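Local atomic coordinates of AmbC (Sorangium cellulosum, PDB entry 5O15), a protein that catalyses dehydration and heterocycle-forming cyclisation, as a bifunctional dehydratase-cyclase domain, in the biosynthesis of the polyketide ambruticin. Residues Trp147-Trp152 with Leu255-Val259; Gly156-Val162 with Val180-Val186; Arg164-Asp170 with Leu222-Ala228; Ile236-Trp242 with Thr289-Ala295. One frame throughout, in Å; residues are numbered along the deposited sequence.

Contact 1. Residues Trp147-Trp152 with Leu255-Val259; sequences WAAGAW and LRARV
Strand 254-261 of the double hotdog fold is overlaid by the loop that precedes strand 158-160, and the two meet as R256 against W152 and R258 against W147. R256 runs out extended from CG to NE, alongside the indole of W152, in the sense opposed to that in which the tryptophan itself projects. Its guanidinium lies flat on the five-membered ring, with R256 CZ 3.4 Å from that ring's centroid and the two planes only 8° apart, a close cation-pi stack. Further back along the chain, R256 CD sits over the six-membered ring of W152, 3.5 Å from the centroid. The indole reaches this place because W152 CG is anti to the backbone N (chi1 -179°).

The edge of the guanidinium is also engaged. R256 NH1 donates to A148 O at 3.0 Å, in the guanidinium plane but along a bent path (135° at the hydrogen), and water 1 links the same nitrogen to G150 O. D193 binds both stacked partners, R256 NE through one carboxylate oxygen and W152 NE1 through the other. With an alanine in place of W152, the guanidinium of R256 would probably lose the surface it lies on and be freer to turn, and D193 would lose one of its donors.

W147 is enclosed between two aliphatic groups: A148 CB lies over one face, and R258 CB over the other, 3.6 Å from the centroid of the six-membered ring. E275 accepts from W147 NE1 and pairs with the end of R258. The rim atom W147 CH2 approaches R256 O, near the ring plane, at 3.6 Å.

Contact 2. Residues Gly156-Val162 with Val180-Val186; sequences GAEPVDV and VTAAWRV
W184 turns its CG beside the backbone N and opposite the carbonyl carbon (chi1 -56°), which swings the indole toward P159 and brings W184 CD1 to 3.5 Å from P159 CA. In V162 the equivalent setting of CG1 (chi1 -55°) aims that methyl at the other segment, where it meets A183 CB at 3.7 Å and V180 CG1 at 3.8 Å; V162 CG2 turns instead to the carbonyl oxygens of V180 and T181.

Between these two points the backbones run antiparallel. E158 and R185 form a hydrogen-bonded pair, E158 N to R185 O at 2.9 Å and R185 N to E158 O at 2.8 Å. P159, opposite W184, is in a non-hydrogen-bonded pair, so its missing N-H costs no bond across the contact. Next, V160 N donates to A183 O at 2.8 Å. Water 2 bridges the two backbones beside this bond, donating to V160 O and accepting from A183 N.

A157 CB packs on W184 CB at 3.8 Å and also touches V186 CG2, while the W184 ring meets W152 nearly at right angles. V160, A183 and R185 point to one face of the sheet, where R185 touches helix 211-225; V180, before the corner at T181, touches the same helix. The end of R185 leads away from the contact to G187 O. A short strand bearing a proline, with a water between V160 O and A183 N, thus lies at the margin of the antiparallel sheet that wraps the helix in a hotdog fold.

Contact 3. Residues Arg164-Asp170 with Leu222-Ala228; sequences RWVEALD and LRAELGA
D170 and R223 form the tight part of this contact, a two-point salt bridge made end-on: R223 NH2 reaches D170 OD1 at 2.9 Å and R223 NH1 reaches D170 OD2 at 3.1 Å. The R223 chain is straight from CG to NE (chi2 -178°, chi3 179°), which carries its guanidinium out to D170. Both acceptors lie near the guanidinium plane, but the carboxylate is turned 37° from it. V166 N takes the anti lone pair of D170 OD2 at 2.9 Å, so this oxygen has two donors, the arginine being on its syn side. L169 CD1 covers one face of the buried guanidinium, and V166 CG1 rests on L226 CB at 3.9 Å.

The bridge thus ties short helix 167-170, with V166 at its N-cap, to the C-terminal end of helix 211-225, the long helix of the second hotdog. Replacing D170 by an asparagine would probably leave the buried charge of R223 without its countercharge.

Toward solvent the joint is looser and partly wetted. Water 3 donates to R164 O and accepts from R223 NH1. The extended R164 lays one guanidinium face over A228, R164 CZ lying 3.6 Å from A228 CA, while water 4 connects R164 NH1 with L226 O.

Contact 4. Residues Ile236-Trp242 with Thr289-Ala295; sequences IPMPFAW and TFRARWA
F240 has an arginine on each face and backbone at its rim: the guanidinium of R293 stacks over one side, centres 4.0 Å apart and planes 23° from parallel, R291 CB lies over the opposite side, and A292 C meets the edge. W294 takes P237 on its face in a CH-pi contact, P237 CD standing 3.7 Å from the centroid of the six-membered ring. In the conformer described, F290 points its edge at the face of W242, a T-shaped pair with planes at 62°.

Antiparallel bonds join the strands on either side of a classic beta bulge. F240 N donates to R291 O at 2.8 Å, A241 N adds a weak bond to the same oxygen, and R291 N returns one to A241 O at 2.8 Å. At the bulge F240 CG is set over the backbone, flanked by N and C (chi1 68°), which carries the ring across the partner strand. P237 and P239 occupy non-hydrogen-bonded positions, and M238 CG packs tightly on A295 CB at 3.4 Å.

F240 and W242 also bond to strand 79-85, so strand 236-247 is where the two hotdogs join. The chemistry is two-sided: P237, P239, W242 and F290 form an apolar face against helix 211-225, whereas R291 and R293 keep their charges on the other, where the F240 ring probably helps to hold R293.

Overall arrangement
All four contacts belong to the second hotdog and pass from one to the next. Contacts 1 and 2, centres 11 Å apart, meet where W152 NE1 comes within 3.5 Å of W184 CZ3. Contact 2 leans on contact 3 through V160 CG1 and A224 CA, 3.9 Å apart, and contact 3 on contact 4 through L222 CD2 and P237 CG, 3.6 Å apart. The centres of contacts 1 and 4 are about 24 Å apart, although their nearest atoms are about 7 Å apart without touching. Helix 211-225 is common ground for contacts 2, 3 and 4; in related dehydratases the corresponding helix carries the catalytic aspartate, so contact 3, at its C-terminal end, probably lies away from the active site.

Contact 1. Residues Trp147-Trp152 with Leu255-Val259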
# COMPACT_ATOMS: atom_id res chain seq x y z
N TRP A 147 21.72 5.16 -1.17
CA TRP A 147 21.11 6.48 -1.05
C TRP A 147 20.63 6.78 0.36
O TRP A 147 20.44 7.95 0.69
CB TRP A 147 19.93 6.63 -2.03
CG TRP A 147 18.90 5.52 -1.94
CD1 TRP A 147 18.84 4.38 -2.70
CD2 TRP A 147 17.82 5.44 -1.01
NE1 TRP A 147 17.81 3.60 -2.27
CE2 TRP A 147 17.17 4.22 -1.24
CE3 TRP A 147 17.33 6.27 0.00
CZ2 TRP A 147 16.06 3.82 -0.49
CZ3 TRP A 147 16.23 5.87 0.73
CH2 TRP A 147 15.63 4.65 0.50
N ALA A 148 20.41 5.76 1.19
CA ALA A 148 19.95 5.93 2.57
C ALA A 148 21.11 6.09 3.54
O ALA A 148 20.88 6.45 4.69
CB ALA A 148 19.09 4.72 2.96
N ALA A 149 22.33 5.83 3.10
CA ALA A 149 23.53 5.90 3.92
C ALA A 149 24.23 7.23 3.73
O ALA A 149 24.11 7.85 2.67
CB ALA A 149 24.48 4.76 3.51
N GLY A 150 25.01 7.64 4.74
CA GLY A 150 25.79 8.85 4.60
C GLY A 150 24.93 10.09 4.69
O GLY A 150 24.04 10.18 5.53
N ALA A 151 25.20 11.05 3.83
CA ALA A 151 24.49 12.31 3.87
C ALA A 151 23.00 12.07 3.68
O ALA A 151 22.59 11.34 2.78
CB ALA A 151 24.98 13.23 2.76
N TRP A 152 22.21 12.70 4.54
CA TRP A 152 20.77 12.55 4.45
C TRP A 152 20.16 13.90 4.75
O TRP A 152 20.39 14.44 5.84
CB TRP A 152 20.26 11.52 5.44
CG TRP A 152 18.77 11.35 5.31
CD1 TRP A 152 17.84 11.85 6.15
CD2 TRP A 152 18.07 10.69 4.27
NE1 TRP A 152 16.58 11.52 5.72
CE2 TRP A 152 16.70 10.79 4.57
CE3 TRP A 152 18.47 9.99 3.13
CZ2 TRP A 152 15.71 10.22 3.76
CZ3 TRP A 152 17.50 9.42 2.33
CH2 TRP A 152 16.13 9.53 2.65
N LEU A 255 11.12 4.00 8.39
CA LEU A 255 11.92 3.70 7.20
C LEU A 255 12.38 4.99 6.58
O LEU A 255 11.76 6.04 6.78
CB LEU A 255 11.07 2.98 6.10
CG LEU A 255 10.48 1.67 6.52
CD1 LEU A 255 9.40 1.21 5.53
CD2 LEU A 255 11.57 0.59 6.51
N ARG A 256 13.42 4.88 5.75
CA ARG A 256 13.70 5.88 4.73
C ARG A 256 13.20 5.37 3.39
O ARG A 256 13.21 4.17 3.12
CB ARG A 256 15.17 6.24 4.66
CG ARG A 256 15.59 7.11 5.81
CD ARG A 256 17.03 7.50 5.76
NE ARG A 256 17.33 8.41 6.86
CZ ARG A 256 18.54 8.72 7.29
NH1 ARG A 256 19.61 8.21 6.71
NH2 ARG A 256 18.70 9.55 8.32
N ALA A 257 12.73 6.31 2.56
CA ALA A 257 12.13 5.99 1.28
C ALA A 257 12.77 6.83 0.20
O ALA A 257 13.10 8.01 0.39
CB ALA A 257 10.64 6.31 1.32
N ARG A 258 12.85 6.21 -0.98
CA ARG A 258 13.19 6.85 -2.24
C ARG A 258 12.05 6.54 -3.20
O ARG A 258 11.78 5.37 -3.50
CB ARG A 258 14.51 6.33 -2.80
CG ARG A 258 14.89 6.94 -4.12
CD ARG A 258 16.17 6.33 -4.65
NE ARG A 258 16.56 6.96 -5.91
CZ ARG A 258 16.25 6.50 -7.13
NH1 ARG A 258 15.56 5.38 -7.28
NH2 ARG A 258 16.67 7.17 -8.20
N VAL A 259 11.37 7.57 -3.67
CA VAL A 259 10.24 7.45 -4.58
C VAL A 259 10.65 8.17 -5.85
O VAL A 259 10.79 9.39 -5.88
CB VAL A 259 8.97 8.06 -3.97
CG1 VAL A 259 7.81 7.89 -4.94
CG2 VAL A 259 8.63 7.44 -2.66
O HOH W 1 22.55 8.35 6.89

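Contact 2. Residues Gly156-Val162 with Val180-Val186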
# COMPACT_ATOMS: atom_id res chain seq x y z
N GLY A 156 22.34 18.13 -2.70
CA GLY A 156 21.59 18.85 -3.70
C GLY A 156 20.09 18.80 -3.51
O GLY A 156 19.36 19.26 -4.39
N ALA A 157 19.61 18.23 -2.41
CA ALA A 157 18.19 18.07 -2.23
C ALA A 157 17.53 19.39 -1.86
O ALA A 157 18.11 20.25 -1.20
CB ALA A 157 17.96 17.05 -1.12
N GLU A 158 16.31 19.57 -2.34
CA GLU A 158 15.50 20.69 -1.92
C GLU A 158 14.40 20.20 -0.99
O GLU A 158 13.84 19.13 -1.24
CB GLU A 158 14.85 21.36 -3.14
CG GLU A 158 15.79 22.27 -3.89
CD GLU A 158 16.10 23.54 -3.11
OE1 GLU A 158 15.28 23.93 -2.26
OE2 GLU A 158 17.17 24.15 -3.33
N PRO A 159 14.10 20.90 0.09
CA PRO A 159 13.07 20.42 1.01
C PRO A 159 11.69 20.40 0.37
O PRO A 159 11.34 21.28 -0.43
CB PRO A 159 13.12 21.43 2.16
CG PRO A 159 14.35 22.11 2.00
CD PRO A 159 14.76 22.11 0.59
N VAL A 160 10.90 19.41 0.77
CA VAL A 160 9.47 19.37 0.55
C VAL A 160 8.84 19.63 1.91
O VAL A 160 9.08 18.88 2.85
CB VAL A 160 9.04 18.01 -0.02
CG1 VAL A 160 7.53 17.94 -0.12
CG2 VAL A 160 9.68 17.77 -1.38
N ASP A 161 8.04 20.68 2.02
CA ASP A 161 7.47 21.04 3.31
C ASP A 161 6.29 20.10 3.58
O ASP A 161 5.20 20.28 3.05
CB ASP A 161 7.03 22.49 3.29
CG ASP A 161 6.42 22.92 4.59
OD1 ASP A 161 6.31 22.12 5.54
OD2 ASP A 161 6.07 24.11 4.67
N VAL A 162 6.50 19.11 4.44
CA VAL A 162 5.45 18.12 4.67
C VAL A 162 4.34 18.67 5.55
O VAL A 162 3.29 18.04 5.65
CB VAL A 162 6.03 16.80 5.20
CG1 VAL A 162 7.09 16.29 4.26
CG2 VAL A 162 6.56 16.99 6.61
N VAL A 180 4.69 10.90 7.31
CA VAL A 180 5.90 11.46 6.71
C VAL A 180 6.47 12.49 7.66
O VAL A 180 5.85 13.54 7.91
CB VAL A 180 5.61 12.10 5.35
CG1 VAL A 180 6.92 12.53 4.69
CG2 VAL A 180 4.89 11.15 4.44
N THR A 181 7.65 12.25 8.19
CA THR A 181 8.19 13.23 9.11
C THR A 181 9.05 14.27 8.41
O THR A 181 9.21 15.37 8.95
CB THR A 181 8.99 12.56 10.22
OG1 THR A 181 10.13 11.95 9.65
CG2 THR A 181 8.20 11.51 10.92
N ALA A 182 9.61 13.98 7.23
CA ALA A 182 10.41 14.95 6.49
C ALA A 182 10.57 14.41 5.07
O ALA A 182 10.54 13.20 4.87
CB ALA A 182 11.79 15.12 7.12
N ALA A 183 10.73 15.30 4.10
CA ALA A 183 10.92 14.88 2.72
C ALA A 183 11.70 15.95 1.96
O ALA A 183 11.67 17.14 2.31
CB ALA A 183 9.57 14.59 2.05
N TRP A 184 12.35 15.54 0.89
CA TRP A 184 13.15 16.38 0.03
C TRP A 184 13.08 15.81 -1.38
O TRP A 184 12.68 14.65 -1.58
CB TRP A 184 14.62 16.36 0.44
CG TRP A 184 14.90 16.75 1.84
CD1 TRP A 184 15.31 17.98 2.26
CD2 TRP A 184 14.82 15.93 3.02
NE1 TRP A 184 15.51 17.98 3.62
CE2 TRP A 184 15.19 16.74 4.11
CE3 TRP A 184 14.47 14.59 3.25
CZ2 TRP A 184 15.25 16.25 5.42
CZ3 TRP A 184 14.53 14.10 4.56
CH2 TRP A 184 14.92 14.94 5.62
N ARG A 185 13.52 16.58 -2.35
CA ARG A 185 13.59 16.11 -3.71
C ARG A 185 14.91 16.45 -4.37
O ARG A 185 15.49 17.50 -4.12
CB ARG A 185 12.43 16.61 -4.52
CG ARG A 185 12.43 18.03 -4.89
CD ARG A 185 11.10 18.32 -5.59
NE ARG A 185 10.86 17.34 -6.65
CZ ARG A 185 9.68 16.86 -7.02
NH1 ARG A 185 8.55 17.24 -6.43
NH2 ARG A 185 9.63 15.96 -8.00
N VAL A 186 15.39 15.50 -5.17
CA VAL A 186 16.48 15.72 -6.11
C VAL A 186 15.88 15.35 -7.46
O VAL A 186 15.74 14.15 -7.77
CB VAL A 186 17.72 14.88 -5.81
CG1 VAL A 186 18.85 15.25 -6.75
CG2 VAL A 186 18.16 15.04 -4.37
O HOH W 2 10.65 18.09 4.96

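Contact 3. Residues Arg164-Asp170 with Leu222-Ala228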
# COMPACT_ATOMS: atom_id res chain seq x y z
N ARG A 164 2.99 21.66 4.85
CA ARG A 164 2.18 22.51 4.00
C ARG A 164 0.86 21.82 3.71
O ARG A 164 0.81 20.61 3.40
CB ARG A 164 2.93 22.84 2.73
CG ARG A 164 2.22 23.84 1.86
CD ARG A 164 3.08 24.15 0.69
NE ARG A 164 2.76 25.41 -0.01
CZ ARG A 164 1.93 25.46 -1.05
NH1 ARG A 164 1.33 24.34 -1.44
NH2 ARG A 164 1.76 26.59 -1.70
N TRP A 165 -0.22 22.56 3.79
CA TRP A 165 -1.55 22.01 3.65
C TRP A 165 -1.77 21.52 2.23
O TRP A 165 -1.48 22.22 1.25
CB TRP A 165 -2.54 23.13 3.98
CG TRP A 165 -3.97 22.71 3.87
CD1 TRP A 165 -4.76 22.82 2.77
CD2 TRP A 165 -4.79 22.22 4.93
NE1 TRP A 165 -6.03 22.39 3.07
CE2 TRP A 165 -6.08 22.04 4.40
CE3 TRP A 165 -4.58 21.96 6.28
CZ2 TRP A 165 -7.15 21.58 5.16
CZ3 TRP A 165 -5.64 21.51 7.05
CH2 TRP A 165 -6.92 21.34 6.48
N VAL A 166 -2.28 20.30 2.13
CA VAL A 166 -2.74 19.70 0.88
C VAL A 166 -4.18 19.31 1.15
O VAL A 166 -4.44 18.39 1.93
CB VAL A 166 -1.90 18.47 0.50
CG1 VAL A 166 -2.47 17.78 -0.73
CG2 VAL A 166 -0.48 18.85 0.23
N GLU A 167 -5.13 20.01 0.53
CA GLU A 167 -6.54 19.81 0.89
C GLU A 167 -6.94 18.34 0.82
O GLU A 167 -7.59 17.83 1.72
CB GLU A 167 -7.42 20.65 -0.01
CG GLU A 167 -8.89 20.62 0.30
CD GLU A 167 -9.33 21.48 1.47
OE1 GLU A 167 -8.57 22.39 1.90
OE2 GLU A 167 -10.45 21.27 1.94
N ALA A 168 -6.56 17.66 -0.27
CA ALA A 168 -7.03 16.29 -0.49
C ALA A 168 -6.56 15.33 0.59
O ALA A 168 -7.18 14.27 0.76
CB ALA A 168 -6.60 15.81 -1.89
N LEU A 169 -5.47 15.63 1.29
CA LEU A 169 -5.03 14.84 2.43
C LEU A 169 -5.52 15.44 3.74
O LEU A 169 -6.23 14.81 4.52
CB LEU A 169 -3.51 14.71 2.45
CG LEU A 169 -2.92 13.94 1.28
CD1 LEU A 169 -1.43 13.96 1.38
CD2 LEU A 169 -3.41 12.47 1.26
N ASP A 170 -5.13 16.69 4.00
CA ASP A 170 -5.26 17.31 5.31
C ASP A 170 -6.70 17.58 5.69
O ASP A 170 -6.99 17.67 6.89
CB ASP A 170 -4.37 18.56 5.39
CG ASP A 170 -2.93 18.21 5.35
OD1 ASP A 170 -2.53 17.34 6.15
OD2 ASP A 170 -2.16 18.73 4.52
N LEU A 222 2.60 12.48 -2.90
CA LEU A 222 1.50 13.41 -3.12
C LEU A 222 1.82 14.79 -2.57
O LEU A 222 1.47 15.80 -3.18
CB LEU A 222 0.22 12.86 -2.51
CG LEU A 222 -0.36 11.62 -3.17
CD1 LEU A 222 -1.55 11.08 -2.39
CD2 LEU A 222 -0.72 11.88 -4.62
N ARG A 223 2.46 14.87 -1.40
CA ARG A 223 2.79 16.18 -0.88
C ARG A 223 3.79 16.90 -1.76
O ARG A 223 3.72 18.12 -1.92
CB ARG A 223 3.29 16.07 0.56
CG ARG A 223 2.17 15.71 1.52
CD ARG A 223 2.60 15.63 2.97
NE ARG A 223 1.48 15.31 3.82
CZ ARG A 223 0.50 16.13 4.18
NH1 ARG A 223 0.54 17.42 3.89
NH2 ARG A 223 -0.53 15.66 4.85
N ALA A 224 4.69 16.16 -2.38
CA ALA A 224 5.61 16.76 -3.33
C ALA A 224 4.89 17.19 -4.61
O ALA A 224 5.11 18.29 -5.12
CB ALA A 224 6.72 15.76 -3.63
N GLU A 225 3.99 16.36 -5.12
CA GLU A 225 3.33 16.63 -6.41
C GLU A 225 2.16 17.62 -6.33
O GLU A 225 1.88 18.30 -7.32
CB GLU A 225 2.84 15.33 -7.02
CG GLU A 225 3.97 14.47 -7.49
CD GLU A 225 4.47 14.90 -8.86
OE1 GLU A 225 3.62 15.24 -9.71
OE2 GLU A 225 5.70 14.92 -9.08
N LEU A 226 1.44 17.67 -5.20
CA LEU A 226 0.28 18.53 -5.02
C LEU A 226 0.63 19.79 -4.24
O LEU A 226 -0.27 20.53 -3.81
CB LEU A 226 -0.84 17.75 -4.32
CG LEU A 226 -1.71 16.84 -5.20
CD1 LEU A 226 -0.91 15.79 -5.98
CD2 LEU A 226 -2.77 16.16 -4.36
N GLY A 227 1.91 20.06 -4.06
CA GLY A 227 2.39 21.08 -3.20
C GLY A 227 2.76 22.36 -3.92
O GLY A 227 2.19 22.71 -4.96
N ALA A 228 3.73 23.06 -3.36
CA ALA A 228 4.07 24.40 -3.81
C ALA A 228 4.43 24.40 -5.29
O ALA A 228 5.23 23.58 -5.75
CB ALA A 228 5.24 24.92 -2.99
O HOH W 3 2.76 19.07 2.43
O HOH W 4 -0.76 23.46 -3.43

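Contact 4. Residues Ile236-Trp242 with Thr289-Ala295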
# COMPACT_ATOMS: atom_id res chain seq x y z
N ILE A 236 -8.01 13.50 -6.05
CA ILE A 236 -6.76 12.94 -5.54
C ILE A 236 -6.31 11.79 -6.45
O ILE A 236 -7.17 11.04 -6.96
CB ILE A 236 -6.93 12.44 -4.10
CG1 ILE A 236 -5.57 12.24 -3.43
CG2 ILE A 236 -7.82 11.16 -4.04
CD1 ILE A 236 -5.64 11.92 -1.93
N PRO A 237 -5.02 11.59 -6.69
CA PRO A 237 -4.59 10.34 -7.36
C PRO A 237 -4.84 9.15 -6.46
O PRO A 237 -4.40 9.13 -5.31
CB PRO A 237 -3.10 10.54 -7.61
CG PRO A 237 -2.89 12.04 -7.51
CD PRO A 237 -3.89 12.52 -6.50
N MET A 238 -5.45 8.10 -7.03
CA MET A 238 -5.81 6.87 -6.34
C MET A 238 -5.02 5.72 -6.97
O MET A 238 -5.07 5.52 -8.19
CB MET A 238 -7.29 6.57 -6.60
CG MET A 238 -8.30 7.55 -6.14
SD MET A 238 -8.82 7.12 -4.50
CE MET A 238 -9.43 5.44 -4.51
N PRO A 239 -4.30 4.94 -6.17
CA PRO A 239 -3.56 3.80 -6.73
C PRO A 239 -4.49 2.81 -7.40
O PRO A 239 -5.54 2.46 -6.85
CB PRO A 239 -2.95 3.14 -5.49
CG PRO A 239 -2.94 4.24 -4.45
CD PRO A 239 -4.14 5.05 -4.71
N PHE A 240 -4.11 2.34 -8.60
CA PHE A 240 -4.86 1.27 -9.25
C PHE A 240 -4.01 0.07 -9.64
O PHE A 240 -4.58 -0.98 -9.92
CB PHE A 240 -5.65 1.77 -10.46
CG PHE A 240 -4.80 2.21 -11.62
CD1 PHE A 240 -4.43 1.31 -12.60
CD2 PHE A 240 -4.41 3.53 -11.72
CE1 PHE A 240 -3.66 1.71 -13.66
CE2 PHE A 240 -3.64 3.95 -12.78
CZ PHE A 240 -3.26 3.03 -13.75
N ALA A 241 -2.69 0.17 -9.61
CA ALA A 241 -1.86 -0.95 -10.00
C ALA A 241 -0.49 -0.85 -9.36
O ALA A 241 0.04 0.24 -9.17
CB ALA A 241 -1.71 -1.06 -11.51
N TRP A 242 0.07 -2.01 -9.04
CA TRP A 242 1.40 -2.16 -8.50
C TRP A 242 2.11 -3.26 -9.27
O TRP A 242 1.47 -4.23 -9.74
CB TRP A 242 1.36 -2.58 -7.03
CG TRP A 242 0.71 -1.62 -6.12
CD1 TRP A 242 -0.63 -1.39 -5.97
CD2 TRP A 242 1.37 -0.74 -5.21
NE1 TRP A 242 -0.83 -0.44 -5.01
CE2 TRP A 242 0.37 -0.02 -4.52
CE3 TRP A 242 2.71 -0.53 -4.89
CZ2 TRP A 242 0.67 0.93 -3.56
CZ3 TRP A 242 3.01 0.42 -3.92
CH2 TRP A 242 1.99 1.15 -3.27
N THR A 289 6.92 -0.59 -9.60
CA THR A 289 5.99 0.40 -10.10
C THR A 289 4.78 0.49 -9.18
O THR A 289 4.27 -0.51 -8.66
CB THR A 289 5.49 0.08 -11.53
OG1 THR A 289 6.59 -0.35 -12.35
CG2 THR A 289 4.85 1.30 -12.16
N PHE A 290 4.33 1.72 -9.03
CA PHE A 290 3.04 2.07 -8.47
C PHE A 290 2.38 2.98 -9.50
O PHE A 290 3.06 3.87 -10.03
CB PHE A 290 3.37 2.94 -7.16
CG PHE A 290 2.23 3.75 -6.67
CD1 PHE A 290 1.21 3.17 -5.95
CD2 PHE A 290 2.18 5.13 -6.87
CE1 PHE A 290 0.16 3.91 -5.50
CE2 PHE A 290 1.11 5.87 -6.42
CZ PHE A 290 0.10 5.26 -5.73
N ARG A 291 1.09 2.79 -9.79
CA ARG A 291 0.38 3.66 -10.72
C ARG A 291 -0.90 4.14 -10.09
O ARG A 291 -1.64 3.34 -9.51
CB ARG A 291 0.03 2.92 -12.00
CG ARG A 291 1.22 2.39 -12.70
CD ARG A 291 0.88 2.11 -14.14
NE ARG A 291 1.93 1.34 -14.78
CZ ARG A 291 3.03 1.86 -15.30
NH1 ARG A 291 3.25 3.17 -15.27
NH2 ARG A 291 3.93 1.06 -15.86
N ALA A 292 -1.17 5.44 -10.23
CA ALA A 292 -2.37 6.05 -9.69
C ALA A 292 -3.04 6.88 -10.76
O ALA A 292 -2.39 7.36 -11.69
CB ALA A 292 -2.03 6.96 -8.50
N ARG A 293 -4.35 7.05 -10.61
CA ARG A 293 -5.16 7.86 -11.50
C ARG A 293 -5.97 8.85 -10.68
O ARG A 293 -6.55 8.47 -9.66
CB ARG A 293 -6.12 6.96 -12.28
CG ARG A 293 -7.03 7.65 -13.23
CD ARG A 293 -7.92 6.67 -13.98
NE ARG A 293 -7.17 5.76 -14.85
CZ ARG A 293 -7.00 4.45 -14.63
NH1 ARG A 293 -7.52 3.86 -13.56
NH2 ARG A 293 -6.31 3.73 -15.51
N TRP A 294 -6.04 10.09 -11.15
CA TRP A 294 -6.84 11.11 -10.47
C TRP A 294 -8.31 10.71 -10.41
O TRP A 294 -8.87 10.24 -11.40
CB TRP A 294 -6.69 12.44 -11.19
CG TRP A 294 -5.38 13.11 -10.93
CD1 TRP A 294 -4.18 12.89 -11.55
CD2 TRP A 294 -5.12 14.10 -9.94
NE1 TRP A 294 -3.21 13.70 -11.03
CE2 TRP A 294 -3.77 14.45 -10.03
CE3 TRP A 294 -5.92 14.74 -8.99
CZ2 TRP A 294 -3.20 15.41 -9.22
CZ3 TRP A 294 -5.35 15.70 -8.17
CH2 TRP A 294 -3.99 16.01 -8.29
N ALA A 295 -8.91 10.88 -9.23
CA ALA A 295 -10.30 10.51 -9.00
C ALA A 295 -11.00 11.64 -8.25
O ALA A 295 -10.41 12.28 -7.36
CB ALA A 295 -10.39 9.26 -8.13